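Local coordinates for phosphate-binding protein pstS 2 (Streptococcus pneumoniae, PDB 4H1X) that probably serves as the solute-binding protein of the PstSACB ABC transporter and takes part in phosphate import, at residues R104-V109 against S167-K172; A195-V200 against G208-E213. One frame throughout, in Å; residues are numbered along the deposited sequence. Where two conformers were deposited one is given.

How the contacts relate
From the N terminus, strand 103-110 comes first, and contact 1 closes when the chain returns in helix 164-180 and packs on it. Contact 2 opens only afterwards. Only seven residues separate 195-200 from 208-213, and they include the end of helix 193-202 and the start of strand 207-210. The two contacts are therefore in series, neither nested nor crossed. They share one mixed sheet, in which strands 103-110 and 207-210 are antiparallel neighbours. N107 N lies 2.8 Å from V210 O, a probable hydrogen bond. The two helices pack on opposite faces of this sheet, in one lobe of the binding-protein fold. M209 points away from helix 193-202 and touches S167 and M170, bridging to contact 1.

Contact 1 of 2, residues R104-V109 against S167-K172; sequences RPFNIV and SSLMEK
L169 turns CG anti to its backbone N (chi1 178°), which carries CD2 out toward F106 of the strand. M170, a selenomethionine, starts the same way but then bends at chi2 and chi3 (52° and 60°). The bends bring its terminal CE round to I108.

Two apolar touches result. L169 CD2 comes to the edge of the F106 ring, near its plane, and lies 4.1 Å from F106 CD2. The touch uses the rim of the ring, not a face. The other is closer: M170 CE reaches I108 CG2 at 3.6 Å, and these two side chains run roughly at right angles. The backbones stay well apart, with 9.2 Å between F106 CA and L169 CA.

The opposite rim of the F106 ring is near R104. F106 CE1 lies 3.6 Å above the plane of the R104 guanidinium, offset toward its rim. R104 is held by a salt bridge from NE to D230. F139 also meets the F106 ring, and I122 of helix 116-126 touches I108.

Helix 164-180 is the crossover helix between parallel strands 155-162 and 183-190. Here it packs on the sheet at strand 103-110, which runs antiparallel to 207-210, within a periplasmic binding protein fold. All four touching residues are buried. Between 104-109 and 167-172 the link is wholly apolar and rests on dispersion and the exclusion of water. A hydrogen bond between R104 NH1 and S165 OG adds a directional link to the same helix.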
# COMPACT_ATOMS: atom_id res chain seq x y z
N ARG A 104 3.48 -3.31 -3.20
CA ARG A 104 4.39 -2.93 -2.14
C ARG A 104 4.01 -3.67 -0.88
O ARG A 104 2.82 -3.95 -0.66
CB ARG A 104 4.38 -1.41 -1.90
CG ARG A 104 2.98 -0.87 -1.63
CD ARG A 104 2.97 0.55 -1.15
NE ARG A 104 1.60 1.03 -1.00
CZ ARG A 104 1.27 2.17 -0.42
NH1 ARG A 104 2.21 2.97 0.07
NH2 ARG A 104 0.00 2.52 -0.30
N PRO A 105 4.99 -3.94 -0.01
CA PRO A 105 4.65 -4.59 1.26
C PRO A 105 4.20 -3.58 2.30
O PRO A 105 4.64 -2.41 2.27
CB PRO A 105 5.98 -5.23 1.67
CG PRO A 105 7.04 -4.27 1.13
CD PRO A 105 6.45 -3.69 -0.14
N PHE A 106 3.35 -4.03 3.23
CA PHE A 106 3.04 -3.28 4.44
C PHE A 106 3.80 -4.00 5.54
O PHE A 106 3.41 -5.10 5.95
CB PHE A 106 1.55 -3.20 4.74
CG PHE A 106 0.71 -2.25 3.92
CD1 PHE A 106 1.28 -1.51 2.88
CD2 PHE A 106 -0.62 -2.02 4.24
CE1 PHE A 106 0.52 -0.57 2.16
CE2 PHE A 106 -1.39 -1.09 3.52
CZ PHE A 106 -0.82 -0.39 2.47
N ASN A 107 4.97 -3.45 5.87
CA ASN A 107 5.83 -4.01 6.90
C ASN A 107 5.58 -3.37 8.25
O ASN A 107 5.36 -2.16 8.35
CB ASN A 107 7.30 -3.77 6.53
CG ASN A 107 7.78 -4.68 5.43
OD1 ASN A 107 7.50 -5.87 5.41
ND2 ASN A 107 8.51 -4.13 4.48
N ILE A 108 5.70 -4.20 9.27
CA ILE A 108 5.80 -3.80 10.67
C ILE A 108 7.26 -4.10 11.06
O ILE A 108 7.87 -5.04 10.52
CB ILE A 108 4.78 -4.48 11.61
CG1 ILE A 108 4.91 -6.03 11.58
CG2 ILE A 108 3.36 -3.98 11.30
CD1 ILE A 108 4.21 -6.76 12.64
N VAL A 109 7.84 -3.25 11.91
CA VAL A 109 9.22 -3.39 12.32
C VAL A 109 9.27 -3.29 13.84
O VAL A 109 8.48 -2.56 14.42
CB VAL A 109 10.19 -2.38 11.65
CG1 VAL A 109 10.10 -2.44 10.12
CG2 VAL A 109 9.95 -0.95 12.12
N SER A 167 -1.62 2.86 8.25
CA SER A 167 -2.44 3.32 9.38
C SER A 167 -3.86 2.75 9.43
O SER A 167 -4.28 2.29 10.49
CB SER A 167 -2.51 4.84 9.41
OG SER A 167 -1.21 5.36 9.60
N SER A 168 -4.60 2.80 8.29
CA SER A 168 -5.99 2.32 8.27
C SER A 168 -6.05 0.84 8.64
O SER A 168 -6.85 0.49 9.51
CB SER A 168 -6.65 2.56 6.92
OG SER A 168 -8.01 2.19 7.03
N LEU A 169 -5.18 0.02 8.03
CA LEU A 169 -5.14 -1.41 8.31
C LEU A 169 -4.73 -1.68 9.77
O LEU A 169 -5.32 -2.55 10.42
CB LEU A 169 -4.19 -2.14 7.35
CG LEU A 169 -4.05 -3.66 7.62
CD1 LEU A 169 -5.42 -4.38 7.53
CD2 LEU A 169 -3.04 -4.28 6.69
N MSE A 170 -3.74 -0.92 10.29
CA MSE A 170 -3.30 -1.05 11.67
C MSE A 170 -4.47 -0.76 12.62
O MSE A 170 -4.64 -1.48 13.60
CB MSE A 170 -2.12 -0.10 11.94
CG MSE A 170 -1.48 -0.32 13.28
SE MSE A 170 -1.00 -2.24 13.56
CE MSE A 170 0.15 -2.55 12.22
N GLU A 171 -5.30 0.26 12.29
CA GLU A 171 -6.48 0.62 13.08
C GLU A 171 -7.44 -0.60 13.15
O GLU A 171 -7.92 -0.93 14.23
CB GLU A 171 -7.17 1.86 12.47
CG GLU A 171 -6.46 3.17 12.79
CD GLU A 171 -6.57 4.33 11.81
OE1 GLU A 171 -7.57 4.41 11.05
OE2 GLU A 171 -5.67 5.20 11.83
N LYS A 172 -7.67 -1.28 12.00
CA LYS A 172 -8.56 -2.47 11.97
C LYS A 172 -7.99 -3.59 12.88
O LYS A 172 -8.72 -4.26 13.62
CB LYS A 172 -8.76 -2.99 10.52
CG LYS A 172 -9.38 -1.99 9.52
CD LYS A 172 -10.81 -1.62 9.89
CE LYS A 172 -11.46 -0.81 8.78
NZ LYS A 172 -12.77 -0.27 9.24

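Contact 2 of 2, residues A195-V200 against G208-E213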
# COMPACT_ATOMS: atom_id res chain seq x y z
N ALA A 195 10.15 7.98 9.83
CA ALA A 195 9.86 8.39 11.21
C ALA A 195 9.48 7.19 12.10
O ALA A 195 9.89 7.14 13.25
CB ALA A 195 8.76 9.45 11.25
N GLY A 196 8.81 6.19 11.53
CA GLY A 196 8.46 4.96 12.24
C GLY A 196 9.70 4.15 12.60
O GLY A 196 9.83 3.66 13.73
N ILE A 197 10.62 3.98 11.64
CA ILE A 197 11.88 3.24 11.89
C ILE A 197 12.66 3.94 13.02
O ILE A 197 13.11 3.29 13.97
CB ILE A 197 12.72 3.16 10.57
CG1 ILE A 197 12.01 2.25 9.56
CG2 ILE A 197 14.15 2.67 10.85
CD1 ILE A 197 12.45 2.44 8.12
N THR A 198 12.82 5.27 12.90
CA THR A 198 13.55 6.08 13.90
C THR A 198 12.90 5.91 15.30
O THR A 198 13.62 5.69 16.28
CB THR A 198 13.60 7.52 13.45
OG1 THR A 198 14.39 7.59 12.25
CG2 THR A 198 14.20 8.45 14.51
N ALA A 199 11.55 5.96 15.37
CA ALA A 199 10.80 5.85 16.63
C ALA A 199 11.07 4.51 17.29
O ALA A 199 11.29 4.46 18.50
CB ALA A 199 9.31 6.03 16.38
N VAL A 200 11.15 3.42 16.49
CA VAL A 200 11.42 2.09 17.06
C VAL A 200 12.85 2.06 17.62
O VAL A 200 13.05 1.63 18.75
CB VAL A 200 11.18 0.96 16.03
CG1 VAL A 200 11.73 -0.38 16.53
CG2 VAL A 200 9.69 0.81 15.70
N GLY A 208 6.91 -0.18 14.48
CA GLY A 208 6.95 0.76 13.36
C GLY A 208 6.22 0.21 12.17
O GLY A 208 6.14 -1.02 12.00
N MSE A 209 5.68 1.10 11.33
CA MSE A 209 4.96 0.77 10.10
C MSE A 209 5.71 1.36 8.93
O MSE A 209 5.97 2.57 8.91
CB MSE A 209 3.51 1.31 10.10
CG MSE A 209 2.70 0.96 11.33
SE MSE A 209 0.91 1.78 11.19
CE MSE A 209 1.34 3.67 11.42
N VAL A 210 6.08 0.51 7.98
CA VAL A 210 6.92 0.86 6.82
C VAL A 210 6.25 0.29 5.58
O VAL A 210 6.10 -0.92 5.49
CB VAL A 210 8.37 0.32 7.05
CG1 VAL A 210 9.26 0.60 5.83
CG2 VAL A 210 9.00 0.90 8.33
N SER A 211 5.85 1.14 4.62
CA SER A 211 5.12 0.64 3.43
C SER A 211 6.05 0.44 2.21
O SER A 211 5.68 0.71 1.07
CB SER A 211 3.99 1.62 3.07
OG SER A 211 4.52 2.94 3.08
N ARG A 212 7.26 -0.07 2.47
CA ARG A 212 8.28 -0.32 1.44
C ARG A 212 9.34 -1.22 2.02
O ARG A 212 9.31 -1.49 3.22
CB ARG A 212 8.91 1.02 0.99
CG ARG A 212 9.50 1.84 2.15
CD ARG A 212 10.37 3.02 1.71
NE ARG A 212 10.72 3.92 2.82
CZ ARG A 212 11.68 3.67 3.72
NH1 ARG A 212 12.38 2.55 3.66
NH2 ARG A 212 11.94 4.55 4.68
N GLU A 213 10.29 -1.64 1.19
CA GLU A 213 11.41 -2.43 1.69
C GLU A 213 12.28 -1.51 2.55
O GLU A 213 12.32 -0.30 2.30
CB GLU A 213 12.21 -3.03 0.50
CG GLU A 213 13.19 -4.13 0.87
CD GLU A 213 14.05 -4.67 -0.26
OE1 GLU A 213 13.78 -4.33 -1.43
OE2 GLU A 213 15.02 -5.41 0.04
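V200 and I197 of the helix lie against G208 and V210 of the strand. V200 CG2 comes within 3.2 Å of G208 N, and its other near neighbour is G208 CA at 3.6 Å. This methyl sits tightly on the strand backbone. The approach is possible because G208 has no side chain on the side that faces the helix. G196 O is 4.1 Å from G208 CA. The two glycines face each other, so G196 CA and G208 CA come within 4.6 Å. The short axes pass 6.8 Å apart and run nearly antiparallel, at 152°.

Further along, I197 crosses V210 at about a right angle. I197 CG1 touches V210 CG2 at 3.5 Å. In I197, CG1 is anti to the carbonyl carbon (chi1 -68°), and the extended chi2 sends CD1 onward toward R212. V210 CG1 lies over one face of the R212 guanidinium, displaced toward its rim.

The second shell fixes these groups. R212 NH1 forms a salt bridge with E218 and donates to E213 O at 3.2 Å, with E213 O close to the guanidinium plane. The backbone of G208 pairs with V109 in strand 103-110. L222 covers both I197 and V200.

The contact is the helix-to-strand half of a beta-alpha-beta crossover, formed by 183-190, 193-202 and 207-210. Strand 155-162 lies between the two strands in the sheet. The contact proper is methyl and backbone packing. R212, partly exposed, keeps its polar end on E218 and E213 O. To I197 CD1 it offers only a loose, oblique touch, 4.1 Å from R212 NH2.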